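Redox-sensing transcriptional repressor Rex (Thermoanaerobacter ethanolicus, PDB 3WG9) probably senses the cellular NADH/NAD(+) balance and represses transcription accordingly, working as a DNA-binding homodimer that joins a winged-helix domain to a Rossmann-fold domain. Local coordinates at residues Met9-Ile12 against Arg13-Arg17; Glu23-Lys27 against Asn28-Arg32; Met42-Thr45 against Ala46-Arg50. All blocks are in the same frame, centred on the assembly; numbering follows the deposited sequence.

Contact 1: residues Met9-Ile12 against Arg13-Arg17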
ATOM      1  N   MET B   9       4.406 -15.708   3.663  1.00 34.67           N
ATOM      2  CA  MET B   9       4.021 -14.320   3.452  1.00 34.44           C
ATOM      3  C   MET B   9       2.919 -14.220   2.346  1.00 33.77           C
ATOM      4  O   MET B   9       2.060 -13.350   2.391  1.00 31.91           O
ATOM      5  CB  MET B   9       5.254 -13.488   3.063  1.00 35.67           C
ATOM      6  CG  MET B   9       6.103 -13.034   4.274  1.00 38.19           C
ATOM      7  SD  MET B   9       5.119 -12.012   5.419  1.00 41.56           S
ATOM      8  CE  MET B   9       4.657 -10.555   4.501  1.00 41.06           C
ATOM      9  N   ALA B  10       2.901 -15.135   1.381  1.00 33.53           N
ATOM     10  CA  ALA B  10       1.894 -15.019   0.323  1.00 33.19           C
ATOM     11  C   ALA B  10       0.549 -15.215   1.006  1.00 32.14           C
ATOM     12  O   ALA B  10      -0.423 -14.490   0.749  1.00 32.45           O
ATOM     13  CB  ALA B  10       2.119 -16.137  -0.775  1.00 36.66           C
ATOM     14  N   VAL B  11       0.486 -16.188   1.922  1.00 31.23           N
ATOM     15  CA  VAL B  11      -0.745 -16.378   2.696  1.00 30.29           C
ATOM     16  C   VAL B  11      -1.071 -15.179   3.571  1.00 29.17           C
ATOM     17  O   VAL B  11      -2.204 -14.682   3.591  1.00 29.30           O
ATOM     18  CB  VAL B  11      -0.687 -17.667   3.623  1.00 31.36           C
ATOM     19  CG1 VAL B  11      -1.899 -17.722   4.581  1.00 31.97           C
ATOM     20  CG2 VAL B  11      -0.591 -18.958   2.803  1.00 33.74           C
ATOM     21  N   ILE B  12      -0.098 -14.721   4.333  1.00 28.45           N
ATOM     22  CA  ILE B  12      -0.332 -13.604   5.301  1.00 27.95           C
ATOM     23  C   ILE B  12      -0.848 -12.390   4.544  1.00 27.58           C
ATOM     24  O   ILE B  12      -1.716 -11.693   5.026  1.00 27.72           O
ATOM     25  CB  ILE B  12       0.972 -13.279   6.036  1.00 28.85           C
ATOM     26  CG1 ILE B  12       1.316 -14.435   6.974  1.00 30.25           C
ATOM     27  CG2 ILE B  12       0.921 -11.865   6.835  1.00 27.80           C
ATOM     28  CD1 ILE B  12       2.827 -14.315   7.502  1.00 31.12           C
ATOM     29  N   ARG B  13      -0.347 -12.126   3.339  1.00 27.62           N
ATOM     30  CA  ARG B  13      -0.818 -10.938   2.610  1.00 27.80           C
ATOM     31  C   ARG B  13      -2.219 -11.079   2.022  1.00 29.09           C
ATOM     32  O   ARG B  13      -2.868 -10.082   1.753  1.00 28.94           O
ATOM     33  CB  ARG B  13       0.121 -10.560   1.446  1.00 27.63           C
ATOM     34  CG  ARG B  13       1.527 -10.104   1.989  1.00 30.74           C
ATOM     35  CD  ARG B  13       2.293  -9.241   0.988  1.00 31.52           C
ATOM     36  NE  ARG B  13       3.609  -8.870   1.517  1.00 33.32           N
ATOM     37  CZ  ARG B  13       3.801  -7.843   2.356  1.00 34.74           C
ATOM     38  NH1 ARG B  13       2.770  -7.102   2.815  1.00 27.42           N
ATOM     39  NH2 ARG B  13       5.037  -7.523   2.691  1.00 31.93           N
ATOM     40  N   ARG B  14      -2.725 -12.305   1.861  1.00 27.75           N
ATOM     41  CA  ARG B  14      -4.139 -12.427   1.493  1.00 28.09           C
ATOM     42  C   ARG B  14      -5.072 -12.212   2.662  1.00 29.43           C
ATOM     43  O   ARG B  14      -6.258 -11.854   2.465  1.00 30.60           O
ATOM     44  CB  ARG B  14      -4.443 -13.814   0.903  1.00 27.02           C
ATOM     45  CG  ARG B  14      -3.793 -13.986  -0.473  1.00 27.73           C
ATOM     46  CD  ARG B  14      -4.221 -15.323  -1.172  1.00 31.91           C
ATOM     47  NE  ARG B  14      -3.638 -16.525  -0.564  1.00 29.64           N
ATOM     48  CZ  ARG B  14      -2.534 -17.122  -0.965  1.00 34.13           C
ATOM     49  NH1 ARG B  14      -1.816 -16.609  -1.975  1.00 32.76           N
ATOM     50  NH2 ARG B  14      -2.123 -18.216  -0.344  1.00 34.78           N
ATOM     51  N   LEU B  15      -4.617 -12.515   3.872  1.00 29.14           N
ATOM     52  CA  LEU B  15      -5.556 -12.445   5.027  1.00 29.23           C
ATOM     53  C   LEU B  15      -6.218 -11.090   5.270  1.00 30.24           C
ATOM     54  O   LEU B  15      -7.401 -11.035   5.622  1.00 28.21           O
ATOM     55  CB  LEU B  15      -4.907 -12.957   6.338  1.00 28.69           C
ATOM     56  CG  LEU B  15      -4.356 -14.407   6.307  1.00 31.59           C
ATOM     57  CD1 LEU B  15      -3.558 -14.754   7.566  1.00 28.33           C
ATOM     58  CD2 LEU B  15      -5.550 -15.421   6.173  1.00 35.08           C
ATOM     59  N   PRO B  16      -5.444  -9.980   5.221  1.00 30.40           N
ATOM     60  CA  PRO B  16      -6.134  -8.686   5.349  1.00 31.39           C
ATOM     61  C   PRO B  16      -7.132  -8.399   4.226  1.00 31.05           C
ATOM     62  O   PRO B  16      -8.095  -7.688   4.483  1.00 30.09           O
ATOM     63  CB  PRO B  16      -4.993  -7.644   5.396  1.00 29.59           C
ATOM     64  CG  PRO B  16      -3.749  -8.520   5.785  1.00 31.39           C
ATOM     65  CD  PRO B  16      -3.996  -9.817   5.070  1.00 30.05           C
ATOM     66  N   ARG B  17      -6.863  -8.871   3.017  1.00 29.29           N
ATOM     67  CA  ARG B  17      -7.837  -8.730   1.923  1.00 31.95           C
ATOM     68  C   ARG B  17      -9.132  -9.478   2.283  1.00 32.58           C
ATOM     69  O   ARG B  17     -10.236  -8.923   2.162  1.00 31.37           O
ATOM     70  CB  ARG B  17      -7.274  -9.254   0.609  1.00 31.21           C
ATOM     71  CG  ARG B  17      -5.947  -8.593   0.158  1.00 36.84           C
ATOM     72  CD  ARG B  17      -5.513  -9.177  -1.207  1.00 40.67           C
ATOM     73  NE  ARG B  17      -6.591  -9.014  -2.184  1.00 47.11           N
ATOM     74  CZ  ARG B  17      -6.978  -9.957  -3.050  1.00 49.55           C
ATOM     75  NH1 ARG B  17      -6.389 -11.144  -3.067  1.00 48.46           N
ATOM     76  NH2 ARG B  17      -7.938  -9.694  -3.919  1.00 49.21           N
TER

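Contact 2: residues Glu23-Lys27 against Asn28-Arg32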
ATOM      1  N   GLU B  23     -15.557  -7.267   6.238  1.00 42.40           N
ATOM      2  CA  GLU B  23     -15.971  -6.077   6.957  1.00 45.34           C
ATOM      3  C   GLU B  23     -17.067  -5.322   6.193  1.00 46.53           C
ATOM      4  O   GLU B  23     -18.073  -4.907   6.769  1.00 47.98           O
ATOM      5  CB  GLU B  23     -14.743  -5.192   7.246  1.00 45.17           C
ATOM      6  CG  GLU B  23     -15.017  -4.046   8.184  1.00 48.99           C
ATOM      7  CD  GLU B  23     -13.705  -3.332   8.554  1.00 54.83           C
ATOM      8  OE1 GLU B  23     -13.390  -2.305   7.921  1.00 60.60           O
ATOM      9  OE2 GLU B  23     -12.952  -3.835   9.403  1.00 51.58           O
ATOM     10  N   GLU B  24     -16.908  -5.195   4.882  1.00 46.16           N
ATOM     11  CA  GLU B  24     -17.863  -4.492   4.050  1.00 49.97           C
ATOM     12  C   GLU B  24     -19.205  -5.226   4.018  1.00 52.15           C
ATOM     13  O   GLU B  24     -20.248  -4.604   4.187  1.00 55.27           O
ATOM     14  CB  GLU B  24     -17.278  -4.317   2.660  1.00 48.88           C
ATOM     15  CG  GLU B  24     -18.191  -3.693   1.590  1.00 58.15           C
ATOM     16  CD  GLU B  24     -17.496  -3.676   0.226  1.00 67.12           C
ATOM     17  OE1 GLU B  24     -18.083  -4.129  -0.787  1.00 69.61           O
ATOM     18  OE2 GLU B  24     -16.313  -3.270   0.183  1.00 70.87           O
ATOM     19  N   LEU B  25     -19.165  -6.548   3.880  1.00 52.19           N
ATOM     20  CA  LEU B  25     -20.359  -7.392   3.942  1.00 53.11           C
ATOM     21  C   LEU B  25     -21.022  -7.327   5.316  1.00 54.69           C
ATOM     22  O   LEU B  25     -22.246  -7.290   5.423  1.00 56.68           O
ATOM     23  CB  LEU B  25     -20.015  -8.856   3.597  1.00 52.67           C
ATOM     24  CG  LEU B  25     -19.398  -9.319   2.269  1.00 52.28           C
ATOM     25  CD1 LEU B  25     -19.050 -10.799   2.353  1.00 50.12           C
ATOM     26  CD2 LEU B  25     -20.283  -9.065   1.047  1.00 53.96           C
ATOM     27  N   LEU B  26     -20.224  -7.343   6.372  1.00 54.68           N
ATOM     28  CA  LEU B  26     -20.761  -7.257   7.705  1.00 57.17           C
ATOM     29  C   LEU B  26     -21.443  -5.898   7.923  1.00 60.63           C
ATOM     30  O   LEU B  26     -22.513  -5.826   8.533  1.00 63.33           O
ATOM     31  CB  LEU B  26     -19.677  -7.526   8.754  1.00 55.49           C
ATOM     32  CG  LEU B  26     -20.138  -7.466  10.206  1.00 56.73           C
ATOM     33  CD1 LEU B  26     -20.995  -8.672  10.637  1.00 55.43           C
ATOM     34  CD2 LEU B  26     -18.906  -7.305  11.080  1.00 59.60           C
ATOM     35  N   LYS B  27     -20.872  -4.837   7.361  1.00 61.21           N
ATOM     36  CA  LYS B  27     -21.501  -3.522   7.446  1.00 64.36           C
ATOM     37  C   LYS B  27     -22.840  -3.463   6.708  1.00 65.32           C
ATOM     38  O   LYS B  27     -23.752  -2.771   7.151  1.00 67.99           O
ATOM     39  CB  LYS B  27     -20.570  -2.450   6.896  1.00 63.58           C
ATOM     40  CG  LYS B  27     -20.686  -1.116   7.593  1.00 68.42           C
ATOM     41  CD  LYS B  27     -19.316  -0.442   7.602  1.00 71.48           C
ATOM     42  CE  LYS B  27     -18.200  -1.451   7.926  1.00 73.52           C
ATOM     43  NZ  LYS B  27     -16.821  -0.827   8.018  1.00 72.37           N
ATOM     44  N   ASN B  28     -22.943  -4.164   5.581  1.00 65.05           N
ATOM     45  CA  ASN B  28     -24.193  -4.270   4.798  1.00 66.35           C
ATOM     46  C   ASN B  28     -25.122  -5.356   5.316  1.00 66.51           C
ATOM     47  O   ASN B  28     -26.068  -5.758   4.639  1.00 68.37           O
ATOM     48  CB  ASN B  28     -23.895  -4.562   3.322  1.00 65.57           C
ATOM     49  CG  ASN B  28     -23.036  -3.508   2.671  1.00 65.78           C
ATOM     50  OD1 ASN B  28     -22.733  -2.494   3.272  1.00 70.81           O
ATOM     51  ND2 ASN B  28     -22.652  -3.737   1.421  1.00 69.57           N
ATOM     52  N   ASP B  29     -24.819  -5.858   6.503  1.00 66.05           N
ATOM     53  CA  ASP B  29     -25.551  -6.968   7.088  1.00 67.04           C
ATOM     54  C   ASP B  29     -25.817  -8.154   6.171  1.00 65.72           C
ATOM     55  O   ASP B  29     -26.868  -8.789   6.271  1.00 66.23           O
ATOM     56  CB  ASP B  29     -26.850  -6.483   7.733  1.00 71.23           C
ATOM     57  CG  ASP B  29     -26.661  -6.119   9.198  1.00 76.38           C
ATOM     58  OD1 ASP B  29     -26.367  -7.040  10.001  1.00 82.21           O
ATOM     59  OD2 ASP B  29     -26.814  -4.925   9.546  1.00 80.20           O
ATOM     60  N   VAL B  30     -24.867  -8.468   5.292  1.00 61.99           N
ATOM     61  CA  VAL B  30     -24.897  -9.737   4.554  1.00 60.51           C
ATOM     62  C   VAL B  30     -24.551 -10.877   5.518  1.00 60.49           C
ATOM     63  O   VAL B  30     -23.445 -10.912   6.081  1.00 58.74           O
ATOM     64  CB  VAL B  30     -23.893  -9.728   3.381  1.00 59.07           C
ATOM     65  CG1 VAL B  30     -23.977 -11.034   2.556  1.00 58.66           C
ATOM     66  CG2 VAL B  30     -24.110  -8.472   2.508  1.00 58.17           C
ATOM     67  N   LYS B  31     -25.481 -11.811   5.693  1.00 59.11           N
ATOM     68  CA  LYS B  31     -25.333 -12.857   6.697  1.00 60.79           C
ATOM     69  C   LYS B  31     -24.321 -13.945   6.297  1.00 59.20           C
ATOM     70  O   LYS B  31     -23.576 -14.446   7.147  1.00 58.03           O
ATOM     71  CB  LYS B  31     -26.695 -13.511   7.040  1.00 63.39           C
ATOM     72  CG  LYS B  31     -27.347 -12.959   8.323  1.00 67.09           C
ATOM     73  CD  LYS B  31     -26.989 -11.491   8.569  1.00 69.18           C
ATOM     74  CE  LYS B  31     -27.364 -11.003   9.989  1.00 75.32           C
ATOM     75  NZ  LYS B  31     -28.805 -10.687  10.212  1.00 78.68           N
ATOM     76  N   ARG B  32     -24.335 -14.337   5.028  1.00 57.72           N
ATOM     77  CA  ARG B  32     -23.567 -15.490   4.600  1.00 57.52           C
ATOM     78  C   ARG B  32     -22.888 -15.169   3.281  1.00 55.55           C
ATOM     79  O   ARG B  32     -23.385 -14.350   2.516  1.00 55.46           O
ATOM     80  CB  ARG B  32     -24.475 -16.701   4.401  1.00 59.06           C
ATOM     81  CG  ARG B  32     -24.807 -17.478   5.670  1.00 63.78           C
ATOM     82  CD  ARG B  32     -25.283 -18.908   5.336  1.00 68.39           C
ATOM     83  NE  ARG B  32     -24.188 -19.881   5.189  1.00 67.46           N
ATOM     84  CZ  ARG B  32     -23.457 -20.332   6.209  1.00 67.78           C
ATOM     85  NH1 ARG B  32     -23.676 -19.898   7.451  1.00 69.22           N
ATOM     86  NH2 ARG B  32     -22.506 -21.226   5.993  1.00 68.00           N
TER

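Contact 3: residues Met42-Thr45 against Ala46-Arg50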
ATOM      1  N   MET B  42     -12.221 -12.260  -4.522  1.00 44.25           N
ATOM      2  CA  MET B  42     -10.821 -12.176  -4.151  1.00 41.58           C
ATOM      3  C   MET B  42      -9.836 -12.484  -5.255  1.00 42.08           C
ATOM      4  O   MET B  42      -8.655 -12.161  -5.122  1.00 40.70           O
ATOM      5  CB  MET B  42     -10.570 -13.130  -2.973  1.00 41.22           C
ATOM      6  CG  MET B  42     -11.431 -12.754  -1.788  1.00 41.08           C
ATOM      7  SD  MET B  42     -10.948 -11.127  -1.060  1.00 44.14           S
ATOM      8  CE  MET B  42      -9.205 -11.323  -1.148  1.00 47.48           C
ATOM      9  N   GLY B  43     -10.283 -13.156  -6.313  1.00 40.72           N
ATOM     10  CA  GLY B  43      -9.351 -13.555  -7.340  1.00 41.14           C
ATOM     11  C   GLY B  43      -8.449 -14.667  -6.811  1.00 40.84           C
ATOM     12  O   GLY B  43      -7.311 -14.803  -7.253  1.00 39.52           O
ATOM     13  N   VAL B  44      -8.952 -15.445  -5.846  1.00 38.48           N
ATOM     14  CA  VAL B  44      -8.193 -16.546  -5.228  1.00 37.07           C
ATOM     15  C   VAL B  44      -9.128 -17.806  -5.343  1.00 38.70           C
ATOM     16  O   VAL B  44     -10.296 -17.699  -5.056  1.00 35.71           O
ATOM     17  CB  VAL B  44      -7.902 -16.207  -3.714  1.00 38.77           C
ATOM     18  CG1 VAL B  44      -7.169 -17.320  -3.055  1.00 35.75           C
ATOM     19  CG2 VAL B  44      -7.049 -14.891  -3.562  1.00 35.91           C
ATOM     20  N   THR B  45      -8.632 -18.969  -5.756  1.00 36.75           N
ATOM     21  CA  THR B  45      -9.528 -20.135  -5.851  1.00 37.72           C
ATOM     22  C   THR B  45     -10.218 -20.457  -4.523  1.00 38.49           C
ATOM     23  O   THR B  45      -9.643 -20.234  -3.437  1.00 33.21           O
ATOM     24  CB  THR B  45      -8.784 -21.358  -6.315  1.00 40.36           C
ATOM     25  OG1 THR B  45      -7.813 -21.735  -5.321  1.00 35.83           O
ATOM     26  CG2 THR B  45      -8.141 -21.117  -7.710  1.00 39.02           C
ATOM     27  N   ALA B  46     -11.435 -20.995  -4.591  1.00 36.14           N
ATOM     28  CA  ALA B  46     -12.062 -21.442  -3.341  1.00 37.39           C
ATOM     29  C   ALA B  46     -11.177 -22.409  -2.547  1.00 37.57           C
ATOM     30  O   ALA B  46     -11.154 -22.367  -1.295  1.00 37.65           O
ATOM     31  CB  ALA B  46     -13.469 -22.018  -3.606  1.00 40.43           C
ATOM     32  N   SER B  47     -10.431 -23.266  -3.240  1.00 36.56           N
ATOM     33  CA  SER B  47      -9.615 -24.270  -2.502  1.00 36.23           C
ATOM     34  C   SER B  47      -8.441 -23.585  -1.780  1.00 35.86           C
ATOM     35  O   SER B  47      -8.106 -23.952  -0.655  1.00 33.82           O
ATOM     36  CB  SER B  47      -9.166 -25.394  -3.416  1.00 37.09           C
ATOM     37  OG  SER B  47      -8.348 -24.923  -4.477  1.00 38.37           O
ATOM     38  N   GLN B  48      -7.802 -22.605  -2.428  1.00 32.30           N
ATOM     39  CA  GLN B  48      -6.701 -21.877  -1.764  1.00 33.34           C
ATOM     40  C   GLN B  48      -7.279 -21.130  -0.559  1.00 32.80           C
ATOM     41  O   GLN B  48      -6.635 -21.018   0.483  1.00 32.95           O
ATOM     42  CB  GLN B  48      -6.017 -20.894  -2.728  1.00 34.24           C
ATOM     43  CG  GLN B  48      -4.730 -20.239  -2.145  1.00 35.26           C
ATOM     44  CD  GLN B  48      -3.704 -21.263  -1.763  1.00 39.39           C
ATOM     45  OE1 GLN B  48      -3.201 -21.944  -2.615  1.00 41.63           O
ATOM     46  NE2 GLN B  48      -3.415 -21.411  -0.479  1.00 36.38           N
ATOM     47  N   ILE B  49      -8.482 -20.595  -0.688  1.00 32.36           N
ATOM     48  CA  ILE B  49      -9.019 -19.833   0.445  1.00 34.51           C
ATOM     49  C   ILE B  49      -9.270 -20.801   1.602  1.00 35.95           C
ATOM     50  O   ILE B  49      -8.969 -20.486   2.757  1.00 34.92           O
ATOM     51  CB  ILE B  49     -10.329 -19.170   0.104  1.00 34.95           C
ATOM     52  CG1 ILE B  49     -10.065 -17.993  -0.865  1.00 32.94           C
ATOM     53  CG2 ILE B  49     -10.958 -18.718   1.383  1.00 38.25           C
ATOM     54  CD1 ILE B  49     -11.373 -17.403  -1.435  1.00 38.84           C
ATOM     55  N   ARG B  50      -9.794 -21.990   1.295  1.00 33.47           N
ATOM     56  CA  ARG B  50     -10.009 -22.980   2.376  1.00 36.55           C
ATOM     57  C   ARG B  50      -8.660 -23.324   3.033  1.00 34.75           C
ATOM     58  O   ARG B  50      -8.527 -23.379   4.259  1.00 34.98           O
ATOM     59  CB  ARG B  50     -10.611 -24.272   1.801  1.00 36.36           C
ATOM     60  CG  ARG B  50     -12.004 -24.110   1.296  1.00 38.43           C
ATOM     61  CD  ARG B  50     -12.583 -25.536   0.951  1.00 39.31           C
ATOM     62  NE  ARG B  50     -13.842 -25.282   0.285  1.00 40.35           N
ATOM     63  CZ  ARG B  50     -14.018 -25.209  -1.022  1.00 41.36           C
ATOM     64  NH1 ARG B  50     -13.063 -25.628  -1.839  1.00 37.98           N
ATOM     65  NH2 ARG B  50     -15.199 -24.793  -1.475  1.00 42.15           N
TER

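Contact 1: residues Met9-Ile12 against Arg13-Arg17
M9 lays its terminal methyl over one face of the R13 guanidinium, CE sitting 3.3 Å above the plane and displaced toward its rim. The two chains cross obliquely one turn apart near the start of helix 9-27. M9 can reach because its chain folds back twice, at chi2 (-60°) and chi3 (-63°), whereas R13 runs extended from CG to NE and presents its flat end beneath the methyl. R13 NH2 forms a salt bridge with E191, and a sulfate ion lies close to the side chain.

At R14 the face is covered by backbone, not by a side chain. The arginine chain bends at chi3, bringing the flat group back along the helix so that A10 O stands over one face, offset toward the rim and 3.7 Å above the plane. Separately, V11 CG2 touches R14 NH2 at 3.6 Å. NE is engaged in a salt bridge with D52 of helix 46-54. L15 packs more loosely here, its CG 4.5 Å from V11 CG1, and it goes on to L75 and I78 of helix 68-78.

Underneath, R13 N donates a good bond to M9 O at 2.9 Å, and L15 N bonds to V11 O. P16 has no amide hydrogen to give, and its CD sits 3.0 Å from I12 O where a donor would otherwise stand; the helix kinks at this point. The chemistry is thus one of division of labour: a methyl covers one face of R13 and backbone atoms one face of R14, while the carboxylates of E191 and D52 each take one of their nitrogens. That division is likely to fix the direction of both positive charges.

Contact 2: residues Glu23-Lys27 against Asn28-Arg32
L25, L26, D29 and V30 form a Schellman motif, the C-terminal cap of helix 9-27, at the surface of the winged-helix domain where the chain leaves the helix and heads for strand 32-33. N28 is the first residue to abandon helical backbone angles, and D29, at C-prime, has the positive phi (47°) that the motif requires. Two bonds then run backward across the end. V30 N reaches past the turn to L25 O at 2.9 Å, a fairly straight bond, while D29 N meets L26 O at 3.1 Å from above the carbonyl plane instead of within it. One residue earlier, N28 N still makes an ordinary helical bond to E24 O.

The apolar half of the motif is equally clear. V30 turns back toward the helix, its CB 4.0 Å from L25 CB and its CG2 close to L25 CD2, so the residue after C-prime covers the last turn. N28 lies over the preceding turn: with CG beside its own backbone N (chi1 -59°), its amide carbon CG comes within 3.4 Å of E24 O, and OD1 gains no bond there, both being acceptors. Within the helix, K27 bends back so that NZ makes a long salt bridge, 3.7 Å, with E23 OE1.

E24 and D181 are zinc ligands seen in a crystal structure of this protein, though no zinc is bound to this chain here; E24 packs on D181 of the second subunit. Around the cap, L25 and L26 lie against V68, L26 extends to E69 and Y72 of helix 68-78, and E23 OE2 bonds to Y72 OH. K31 pairs through its backbone with V68, carrying the chain into strand 32-33 alongside its antiparallel partner 66-67.

Contact 3: residues Met42-Thr45 against Ala46-Arg50
Q48 touches V44 and T45 with the base of its chain, while its flat amide bends off at chi2 (59°), and its NE2 is hydrogen-bonded to D52. The other flat group, the R50 guanidinium, has A46 O, within the helix itself and one turn back, over one face, 3.7 Å above the plane and offset toward the rim.

What organises the turn is T45, the N-cap of helix 46-54. Its OG1 lies between the backbone N and the carbonyl carbon (chi1 65°), and from that position it accepts from Q48 N at 3.0 Å in a nearly straight bond of 157°. T45 O meanwhile receives I49 N at 3.0 Å, opening the regular helical series, so the residue offers one acceptor from its side chain and one from its backbone to the first turn.

V44 supplies the apolar side: its CG1 lies 3.7 Å from I49 CG1 and also rests on Q48 CB. Cutting I49 back to alanine would probably cost V44 its contact with CG1 and open a gap where V44, Y18 and L38 now meet the side chain.

I49 also rests on Y18 of helix 9-27 and L38 of helix 35-42, and V44 shares the Y18 contact. M42 O accepts from R17, and V44 O from S39, pinning the connection to helix 9-27 through R17 and to helix 35-42 through S39.

How the contacts relate
Read from the N terminus, the three contacts come in series; none nests in or crosses another, and each closes just one turn of backbone. Contact 1 lies near the start of helix 9-27 and contact 2 caps its far end, their centres about 21 Å apart. Contact 3 opens helix 46-54, probably the recognition helix of the predicted helix-turn-helix. Although distant in sequence, contacts 1 and 3 touch: R14 CD packs on V44 CG2 at 3.7 Å. Contact 2 stays apart, its nearest atom about 9 Å from contact 3, and leads instead into the small two-stranded sheet, probably the wing.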